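Local atomic coordinates of putative glucose-6-phosphate 1-epimerase (Salmonella typhimurium, PDB entry 2HTA), a protein that probably interconverts the alpha and beta anomers of glucose 6-phosphate as a hexose-6-phosphate mutarotase. Residues M16-P24 against R36-V46. Residues are numbered along the deposited sequence; the frame is centred on the assembly and turned at random.
Sequences MINKIFALP and RQLDDLDLIVV
The guanidinium group of Arg36 and the ring of Phe21 are the flat groups that meet the opposite segment. Val45 CG1 lies 3.5 Å above one face of the guanidinium, displaced toward its rim, while Leu23 N, Phe21 O and a water sit at the edge. The Phe21 ring turns an edge to the strand: its CE1 is 3.4 Å from Val46 O, near the ring plane; Ile17 O also lies at the ring edge, and Val45 CG1 approaches obliquely. Beyond CG the Arg36 chain is extended, which carries NH1 to the carbonyl of Phe21 in the last turn of the helix and that of Leu23 just beyond it. NH1 bonds weakly to Phe21 O at 3.0 Å, bent to 139°. Its bond to Leu23 O, 2.9 Å, is also weak, at 123°. NE is held by Ser34, and NH2 donates to the edge water, which returns a weak bond to Phe21 O. A second water bridges Pro24 O and Gln37 N. Beneath this polar layer, Ile20 CG2 packs 3.8 Å from Val45 CG2, Leu23 crosses Leu38 and Leu43 at about right angles, and Met16 CE meets Leu38 CD2 tip to tip at a tight 3.5 Å. The short helix segment runs across the antiparallel sheet, its axis at 91° to strand 41-46. The cationic group beside these carbonyls may also be favoured by the helix dipole, complementing the apolar packing that joins helix to sheet.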
loop_
_atom_site.group_PDB
_atom_site.type_symbol
_atom_site.label_atom_id
_atom_site.label_comp_id
_atom_site.label_asym_id
_atom_site.label_seq_id
_atom_site.Cartn_x
_atom_site.Cartn_y
_atom_site.Cartn_z
ATOM N N MET A 16 11.096 -5.940 -12.053
ATOM C CA MET A 16 11.323 -4.584 -11.569
ATOM C C MET A 16 11.926 -4.665 -10.158
ATOM O O MET A 16 12.813 -3.899 -9.802
ATOM C CB MET A 16 9.996 -3.837 -11.529
ATOM C CG MET A 16 10.126 -2.523 -10.896
ATOM S SD MET A 16 10.985 -1.450 -12.035
ATOM C CE MET A 16 12.135 -0.627 -11.031
ATOM N N ILE A 17 11.416 -5.576 -9.335
ATOM C CA ILE A 17 11.926 -5.676 -7.962
ATOM C C ILE A 17 13.383 -6.160 -7.979
ATOM O O ILE A 17 14.207 -5.716 -7.179
ATOM C CB ILE A 17 11.007 -6.610 -7.087
ATOM C CG1 ILE A 17 9.635 -5.956 -6.908
ATOM C CG2 ILE A 17 11.624 -6.900 -5.715
ATOM C CD1 ILE A 17 8.558 -6.937 -6.551
ATOM N N ASN A 18 13.706 -7.075 -8.896
ATOM C CA ASN A 18 15.108 -7.538 -9.016
ATOM C C ASN A 18 16.063 -6.389 -9.419
ATOM O O ASN A 18 17.204 -6.333 -8.981
ATOM C CB ASN A 18 15.197 -8.732 -9.978
ATOM C CG ASN A 18 14.628 -9.981 -9.386
ATOM O OD1 ASN A 18 14.486 -10.071 -8.158
ATOM N ND2 ASN A 18 14.245 -10.950 -10.233
ATOM N N LYS A 19 15.567 -5.449 -10.207
ATOM C CA LYS A 19 16.330 -4.221 -10.560
ATOM C C LYS A 19 16.780 -3.431 -9.302
ATOM O O LYS A 19 17.946 -3.023 -9.173
ATOM C CB LYS A 19 15.503 -3.333 -11.467
ATOM C CG LYS A 19 15.449 -3.795 -12.923
ATOM C CD LYS A 19 15.011 -2.601 -13.846
ATOM N N ILE A 20 15.887 -3.345 -8.328
ATOM C CA ILE A 20 16.139 -2.548 -7.161
ATOM C C ILE A 20 17.240 -3.254 -6.353
ATOM O O ILE A 20 18.165 -2.624 -5.840
ATOM C CB ILE A 20 14.809 -2.417 -6.314
ATOM C CG1 ILE A 20 13.844 -1.496 -7.066
ATOM C CG2 ILE A 20 15.133 -1.904 -4.878
ATOM C CD1 ILE A 20 12.409 -1.468 -6.495
ATOM N N PHE A 21 17.118 -4.566 -6.214
ATOM C CA PHE A 21 18.089 -5.294 -5.373
ATOM C C PHE A 21 19.456 -5.464 -6.079
ATOM O O PHE A 21 20.443 -5.822 -5.435
ATOM C CB PHE A 21 17.519 -6.644 -4.988
ATOM C CG PHE A 21 16.529 -6.549 -3.851
ATOM C CD1 PHE A 21 16.955 -6.718 -2.550
ATOM C CD2 PHE A 21 15.205 -6.224 -4.103
ATOM C CE1 PHE A 21 16.073 -6.574 -1.476
ATOM C CE2 PHE A 21 14.296 -6.087 -3.025
ATOM C CZ PHE A 21 14.758 -6.270 -1.713
ATOM N N ALA A 22 19.494 -5.155 -7.380
ATOM C CA ALA A 22 20.769 -5.162 -8.134
ATOM C C ALA A 22 21.496 -3.836 -8.033
ATOM O O ALA A 22 22.689 -3.742 -8.383
ATOM C CB ALA A 22 20.485 -5.529 -9.609
ATOM N N LEU A 23 20.822 -2.795 -7.525
ATOM C CA LEU A 23 21.430 -1.450 -7.426
ATOM C C LEU A 23 22.653 -1.371 -6.489
ATOM O O LEU A 23 22.708 -2.131 -5.497
ATOM C CB LEU A 23 20.383 -0.426 -6.968
ATOM C CG LEU A 23 19.187 -0.146 -7.865
ATOM C CD1 LEU A 23 18.167 0.631 -7.104
ATOM C CD2 LEU A 23 19.595 0.625 -9.086
ATOM N N PRO A 24 23.649 -0.487 -6.806
ATOM C CA PRO A 24 24.820 -0.281 -5.951
ATOM C C PRO A 24 24.383 0.274 -4.600
ATOM O O PRO A 24 23.421 1.047 -4.544
ATOM C CB PRO A 24 25.613 0.829 -6.673
ATOM C CG PRO A 24 25.093 0.883 -7.986
ATOM C CD PRO A 24 23.719 0.344 -8.023
ATOM N N ARG A 36 20.026 3.150 -1.625
ATOM C CA ARG A 36 20.392 3.026 -3.034
ATOM C C ARG A 36 19.564 4.076 -3.742
ATOM O O ARG A 36 18.800 4.807 -3.095
ATOM C CB ARG A 36 20.057 1.614 -3.536
ATOM C CG ARG A 36 20.507 0.560 -2.513
ATOM C CD ARG A 36 20.663 -0.837 -3.115
ATOM N NE ARG A 36 20.816 -1.853 -2.069
ATOM C CZ ARG A 36 20.922 -3.136 -2.344
ATOM N NH1 ARG A 36 20.975 -3.495 -3.622
ATOM N NH2 ARG A 36 21.007 -4.058 -1.362
ATOM N N GLN A 37 19.716 4.164 -5.058
ATOM C CA GLN A 37 18.994 5.179 -5.801
ATOM C C GLN A 37 18.542 4.651 -7.110
ATOM O O GLN A 37 19.296 3.997 -7.817
ATOM C CB GLN A 37 19.849 6.466 -5.990
ATOM C CG GLN A 37 19.029 7.650 -6.607
ATOM C CD GLN A 37 19.852 8.930 -6.781
ATOM O OE1 GLN A 37 20.958 9.046 -6.247
ATOM N NE2 GLN A 37 19.311 9.897 -7.530
ATOM N N LEU A 38 17.275 4.902 -7.452
ATOM C CA LEU A 38 16.788 4.552 -8.774
ATOM C C LEU A 38 16.208 5.823 -9.423
ATOM O O LEU A 38 15.289 6.460 -8.881
ATOM C CB LEU A 38 15.753 3.461 -8.702
ATOM C CG LEU A 38 15.334 2.771 -10.025
ATOM C CD1 LEU A 38 16.522 2.210 -10.880
ATOM C CD2 LEU A 38 14.365 1.719 -9.708
ATOM N N ASP A 39 16.797 6.215 -10.558
ATOM C CA ASP A 39 16.445 7.503 -11.209
ATOM C C ASP A 39 16.478 8.634 -10.183
ATOM O O ASP A 39 17.539 8.871 -9.576
ATOM C CB ASP A 39 15.110 7.357 -11.936
ATOM C CG ASP A 39 14.936 8.384 -13.073
ATOM O OD1 ASP A 39 15.822 9.250 -13.243
ATOM O OD2 ASP A 39 13.871 8.379 -13.768
ATOM N N ASP A 40 15.351 9.317 -9.945
ATOM C CA ASP A 40 15.308 10.425 -8.994
ATOM C C ASP A 40 15.307 9.994 -7.506
ATOM O O ASP A 40 15.615 10.811 -6.641
ATOM C CB ASP A 40 14.034 11.246 -9.152
ATOM C CG ASP A 40 14.031 12.160 -10.364
ATOM O OD1 ASP A 40 15.081 12.305 -11.028
ATOM O OD2 ASP A 40 12.951 12.747 -10.647
ATOM N N LEU A 41 14.944 8.746 -7.194
ATOM C CA LEU A 41 14.470 8.443 -5.831
ATOM C C LEU A 41 15.424 7.637 -4.978
ATOM O O LEU A 41 15.963 6.618 -5.442
ATOM C CB LEU A 41 13.152 7.652 -5.893
ATOM C CG LEU A 41 11.990 8.322 -6.656
ATOM C CD1 LEU A 41 10.685 7.542 -6.508
ATOM C CD2 LEU A 41 11.803 9.765 -6.175
ATOM N N ASP A 42 15.616 8.117 -3.756
ATOM C CA ASP A 42 16.402 7.401 -2.795
ATOM C C ASP A 42 15.561 6.237 -2.254
ATOM O O ASP A 42 14.394 6.444 -1.941
ATOM C CB ASP A 42 16.772 8.327 -1.676
ATOM C CG ASP A 42 17.920 9.234 -2.079
ATOM O OD1 ASP A 42 18.744 8.808 -2.928
ATOM O OD2 ASP A 42 17.987 10.353 -1.560
ATOM N N LEU A 43 16.149 5.036 -2.233
ATOM C CA LEU A 43 15.464 3.805 -1.758
ATOM C C LEU A 43 16.180 3.249 -0.512
ATOM O O LEU A 43 17.400 3.345 -0.411
ATOM C CB LEU A 43 15.475 2.685 -2.830
ATOM C CG LEU A 43 14.994 3.138 -4.214
ATOM C CD1 LEU A 43 14.933 1.965 -5.208
ATOM C CD2 LEU A 43 13.579 3.785 -4.091
ATOM N N ILE A 44 15.409 2.690 0.408
ATOM C CA ILE A 44 15.933 1.942 1.538
ATOM C C ILE A 44 15.658 0.465 1.272
ATOM O O ILE A 44 14.515 0.049 1.078
ATOM C CB ILE A 44 15.288 2.383 2.881
ATOM C CG1 ILE A 44 15.415 3.925 3.096
ATOM C CG2 ILE A 44 15.835 1.505 4.026
ATOM C CD1 ILE A 44 16.888 4.452 3.245
ATOM N N VAL A 45 16.735 -0.327 1.232
ATOM C CA VAL A 45 16.637 -1.695 0.810
ATOM C C VAL A 45 17.040 -2.615 1.981
ATOM O O VAL A 45 18.102 -2.439 2.563
ATOM C CB VAL A 45 17.520 -1.993 -0.438
ATOM C CG1 VAL A 45 17.433 -3.465 -0.783
ATOM C CG2 VAL A 45 17.104 -1.104 -1.671
ATOM N N VAL A 46 16.156 -3.552 2.310
ATOM C CA VAL A 46 16.358 -4.534 3.353
ATOM C C VAL A 46 16.756 -5.838 2.649
ATOM O O VAL A 46 15.980 -6.448 1.908
ATOM C CB VAL A 46 15.033 -4.794 4.166
ATOM C CG1 VAL A 46 15.234 -5.940 5.225
ATOM C CG2 VAL A 46 14.527 -3.515 4.856
HETATM O O HOH W 1 21.142 -6.651 -2.311
HETATM O O HOH W 2 22.086 2.769 -6.072
#